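Local coordinates for fusarinine C esterase sidJ (Aspergillus fumigatus, PDB 6GUP), which hydrolyses the ester bonds of the siderophore fusarinine C, but not those of triacetylfusarinine C, and forms a homodimer, at residues A[192-203]-A[231-239]. Numbering follows the deposited sequence.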
loop_
_atom_site.group_PDB
_atom_site.type_symbol
_atom_site.label_atom_id
_atom_site.label_comp_id
_atom_site.label_asym_id
_atom_site.label_seq_id
_atom_site.Cartn_x
_atom_site.Cartn_y
_atom_site.Cartn_z
ATOM N N PHE A 192 14.583 -8.191 -22.903
ATOM C CA PHE A 192 15.034 -6.809 -22.696
ATOM C C PHE A 192 14.916 -5.949 -23.957
ATOM O O PHE A 192 14.476 -4.799 -23.889
ATOM C CB PHE A 192 16.485 -6.785 -22.215
ATOM C CG PHE A 192 16.997 -5.407 -21.910
ATOM C CD1 PHE A 192 16.646 -4.785 -20.724
ATOM C CD2 PHE A 192 17.821 -4.729 -22.805
ATOM C CE1 PHE A 192 17.109 -3.519 -20.426
ATOM C CE2 PHE A 192 18.286 -3.455 -22.513
ATOM C CZ PHE A 192 17.928 -2.846 -21.320
ATOM N N GLU A 193 15.325 -6.513 -25.091
ATOM C CA GLU A 193 15.270 -5.819 -26.383
ATOM C C GLU A 193 13.829 -5.585 -26.835
ATOM O O GLU A 193 13.511 -4.526 -27.381
ATOM C CB GLU A 193 16.025 -6.611 -27.459
ATOM C CG GLU A 193 17.526 -6.755 -27.218
ATOM C CD GLU A 193 18.280 -5.436 -27.258
ATOM O OE1 GLU A 193 17.972 -4.584 -28.120
ATOM O OE2 GLU A 193 19.194 -5.253 -26.427
ATOM N N LYS A 194 12.972 -6.580 -26.612
ATOM C CA LYS A 194 11.539 -6.454 -26.880
ATOM C C LYS A 194 10.888 -5.418 -25.957
ATOM O O LYS A 194 10.063 -4.626 -26.409
ATOM C CB LYS A 194 10.842 -7.812 -26.735
ATOM C CG LYS A 194 9.419 -7.859 -27.268
ATOM C CD LYS A 194 8.949 -9.299 -27.431
ATOM C CE LYS A 194 7.435 -9.417 -27.480
ATOM N NZ LYS A 194 7.003 -10.842 -27.417
ATOM N N LEU A 195 11.275 -5.418 -24.679
ATOM C CA LEU A 195 10.754 -4.449 -23.698
ATOM C C LEU A 195 11.120 -2.996 -24.026
ATOM O O LEU A 195 10.283 -2.104 -23.869
ATOM C CB LEU A 195 11.217 -4.793 -22.272
ATOM C CG LEU A 195 10.519 -5.953 -21.551
ATOM C CD1 LEU A 195 11.251 -6.275 -20.256
ATOM C CD2 LEU A 195 9.055 -5.649 -21.272
ATOM N N THR A 196 12.358 -2.763 -24.466
ATOM C CA THR A 196 12.788 -1.428 -24.913
ATOM C C THR A 196 12.000 -0.978 -26.137
ATOM O O THR A 196 11.455 0.123 -26.154
ATOM C CB THR A 196 14.300 -1.374 -25.236
ATOM O OG1 THR A 196 14.661 -2.484 -26.065
ATOM C CG2 THR A 196 15.136 -1.402 -23.963
ATOM N N SER A 197 11.927 -1.849 -27.142
ATOM C CA SER A 197 11.164 -1.587 -28.369
ATOM C C SER A 197 9.689 -1.269 -28.096
ATOM O O SER A 197 9.118 -0.379 -28.730
ATOM C CB SER A 197 11.275 -2.783 -29.320
ATOM O OG SER A 197 10.532 -2.572 -30.510
ATOM N N MET A 198 9.086 -2.005 -27.161
ATOM C CA MET A 198 7.721 -1.725 -26.693
ATOM C C MET A 198 7.628 -0.374 -25.994
ATOM O O MET A 198 6.709 0.406 -26.254
ATOM C CB MET A 198 7.244 -2.805 -25.718
ATOM C CG MET A 198 6.909 -4.134 -26.368
ATOM S SD MET A 198 6.632 -5.422 -25.138
ATOM C CE MET A 198 5.073 -4.870 -24.451
ATOM N N ALA A 199 8.582 -0.118 -25.099
ATOM C CA ALA A 199 8.601 1.101 -24.295
ATOM C C ALA A 199 8.833 2.366 -25.127
ATOM O O ALA A 199 8.226 3.405 -24.854
ATOM C CB ALA A 199 9.644 0.990 -23.195
ATOM N N ARG A 200 9.708 2.277 -26.129
ATOM C CA ARG A 200 9.953 3.394 -27.053
ATOM C C ARG A 200 8.734 3.694 -27.923
ATOM O O ARG A 200 8.408 4.860 -28.154
ATOM C CB ARG A 200 11.155 3.113 -27.956
ATOM C CG ARG A 200 12.484 3.003 -27.226
ATOM C CD ARG A 200 13.649 3.098 -28.196
ATOM N NE ARG A 200 14.711 2.127 -27.937
ATOM C CZ ARG A 200 15.800 1.984 -28.694
ATOM N NH1 ARG A 200 15.995 2.754 -29.768
ATOM N NH2 ARG A 200 16.708 1.066 -28.376
ATOM N N GLU A 201 8.079 2.638 -28.406
ATOM C CA GLU A 201 6.862 2.764 -29.212
ATOM C C GLU A 201 5.731 3.438 -28.428
ATOM O O GLU A 201 5.022 4.288 -28.967
ATOM C CB GLU A 201 6.416 1.385 -29.719
ATOM C CG GLU A 201 5.303 1.411 -30.765
ATOM C CD GLU A 201 3.932 1.037 -30.218
ATOM O OE1 GLU A 201 3.824 0.035 -29.479
ATOM O OE2 GLU A 201 2.949 1.733 -30.549
ATOM N N ALA A 202 5.585 3.061 -27.158
ATOM C CA ALA A 202 4.582 3.660 -26.269
ATOM C C ALA A 202 4.861 5.135 -25.975
ATOM O O ALA A 202 3.930 5.938 -25.926
ATOM C CB ALA A 202 4.494 2.877 -24.970
ATOM N N ALA A 203 6.132 5.488 -25.781
ATOM C CA ALA A 203 6.526 6.885 -25.558
ATOM C C ALA A 203 6.141 7.778 -26.741
ATOM O O ALA A 203 5.637 8.885 -26.552
ATOM C CB ALA A 203 8.021 6.983 -25.287
ATOM N N ALA A 231 5.764 1.931 -19.480
ATOM C CA ALA A 231 6.706 2.148 -20.579
ATOM C C ALA A 231 7.628 3.335 -20.311
ATOM O O ALA A 231 8.836 3.250 -20.541
ATOM C CB ALA A 231 5.955 2.357 -21.883
ATOM N N ARG A 232 7.051 4.432 -19.821
ATOM C CA ARG A 232 7.825 5.635 -19.497
ATOM C C ARG A 232 8.822 5.407 -18.369
ATOM O O ARG A 232 9.948 5.908 -18.433
ATOM C CB ARG A 232 6.908 6.806 -19.139
ATOM C CG ARG A 232 6.236 7.421 -20.351
ATOM C CD ARG A 232 5.493 8.693 -19.991
ATOM N NE ARG A 232 4.329 8.449 -19.145
ATOM C CZ ARG A 232 3.455 9.385 -18.768
ATOM N NH1 ARG A 232 3.592 10.652 -19.160
ATOM N NH2 ARG A 232 2.428 9.056 -17.994
ATOM N N ARG A 233 8.412 4.659 -17.347
ATOM C CA ARG A 233 9.311 4.347 -16.243
ATOM C C ARG A 233 10.439 3.419 -16.666
ATOM O O ARG A 233 11.585 3.623 -16.273
ATOM C CB ARG A 233 8.569 3.738 -15.059
ATOM C CG ARG A 233 9.423 3.814 -13.817
ATOM C CD ARG A 233 8.891 3.102 -12.589
ATOM N NE ARG A 233 10.015 2.704 -11.738
ATOM C CZ ARG A 233 10.880 3.543 -11.154
ATOM N NH1 ARG A 233 10.779 4.868 -11.287
ATOM N NH2 ARG A 233 11.872 3.049 -10.417
ATOM N N PHE A 234 10.109 2.400 -17.453
ATOM C CA PHE A 234 11.112 1.472 -17.966
ATOM C C PHE A 234 12.162 2.178 -18.838
ATOM O O PHE A 234 13.351 1.864 -18.742
ATOM C CB PHE A 234 10.441 0.334 -18.741
ATOM C CG PHE A 234 11.409 -0.576 -19.435
ATOM C CD1 PHE A 234 11.860 -1.742 -18.824
ATOM C CD2 PHE A 234 11.885 -0.256 -20.698
ATOM C CE1 PHE A 234 12.763 -2.574 -19.468
ATOM C CE2 PHE A 234 12.787 -1.079 -21.341
ATOM C CZ PHE A 234 13.224 -2.242 -20.732
ATOM N N LEU A 235 11.721 3.111 -19.686
ATOM C CA LEU A 235 12.639 3.879 -20.550
ATOM C C LEU A 235 13.669 4.683 -19.772
ATOM O O LEU A 235 14.815 4.809 -20.205
ATOM C CB LEU A 235 11.880 4.829 -21.486
ATOM C CG LEU A 235 11.304 4.246 -22.775
ATOM C CD1 LEU A 235 10.742 5.371 -23.628
ATOM C CD2 LEU A 235 12.337 3.450 -23.562
ATOM N N SER A 236 13.246 5.236 -18.639
ATOM C CA SER A 236 14.147 5.926 -17.717
ATOM C C SER A 236 15.311 5.032 -17.276
ATOM O O SER A 236 16.455 5.487 -17.196
ATOM C CB SER A 236 13.374 6.402 -16.484
ATOM O OG SER A 236 14.155 7.279 -15.696
ATOM N N LEU A 237 15.008 3.762 -17.010
ATOM C CA LEU A 237 15.994 2.808 -16.498
ATOM C C LEU A 237 16.960 2.252 -17.557
ATOM O O LEU A 237 18.068 1.847 -17.203
ATOM C CB LEU A 237 15.285 1.656 -15.761
ATOM C CG LEU A 237 14.241 2.052 -14.698
ATOM C CD1 LEU A 237 13.779 0.852 -13.881
ATOM C CD2 LEU A 237 14.741 3.161 -13.780
ATOM N N THR A 238 16.558 2.240 -18.833
ATOM C CA THR A 238 17.367 1.627 -19.908
ATOM C C THR A 238 17.972 2.567 -20.956
ATOM O O THR A 238 18.964 2.199 -21.589
ATOM C CB THR A 238 16.558 0.564 -20.670
ATOM O OG1 THR A 238 15.435 1.174 -21.317
ATOM C CG2 THR A 238 16.075 -0.495 -19.718
ATOM N N SER A 239 17.383 3.748 -21.159
ATOM C CA SER A 239 17.909 4.707 -22.143
ATOM C C SER A 239 19.292 5.199 -21.723
ATOM O O SER A 239 19.627 5.136 -20.538
ATOM C CB SER A 239 16.956 5.894 -22.334
ATOM O OG SER A 239 15.826 5.515 -23.101
#
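A chi1 of 173° carries the Phe234 ring away from its own backbone N and into the hollow formed by Phe192, Leu195, Thr196 and Ala199, a knob-into-hole fit between helices 185-205 and 231-238. Its CZ lies 3.6 Å from Leu195 CB, the two side chains meeting at about a right angle. The methyl CG2 of Thr196 stands at the ring edge, 3.5 Å from Phe234 CE2, and Ala199 CB comes in obliquely at Phe234 CD2. Phe192 swings its own ring to the end of helix 231-238, where CE1 meets Thr238 CG2 at 3.3 Å. That methyl touches both aromatic residues, lying against Phe192 CE1 and CZ and over one face of the Phe234 ring, offset toward the rim; the rings also meet each other obliquely. With chi1 at 48°, Thr196 OG1 donates to Glu193 O (2.7 Å) from above the carbonyl plane, while CG2 serves the contact. Both helices belong to the helical insertion that follows the sheet strand 159-163 of this alpha/beta-hydrolase and precedes strand 278-283, well away from the centre of the chain. The axes of segments 192-203 and 231-238 approach to 8.5 Å at a crossing angle of -122°, a closeness that alanines permit: Ala202 CB and Ala231 CB are in tight contact, and Ala199 CB lies against Ala231 O. Leu235 is the second knob, set among Thr196, Ala199, Arg200 and Ala203; its CD1 reaches Ala203 CB at 3.6 Å, and CD2 touches the aliphatic CG of Arg200. No hydrogen bond crosses between the helices. Beyond them, Val222 of helix 216-222 and Ile172 and Leu176 of helix 168-178 pack against Phe192, while Leu214 touches Phe234.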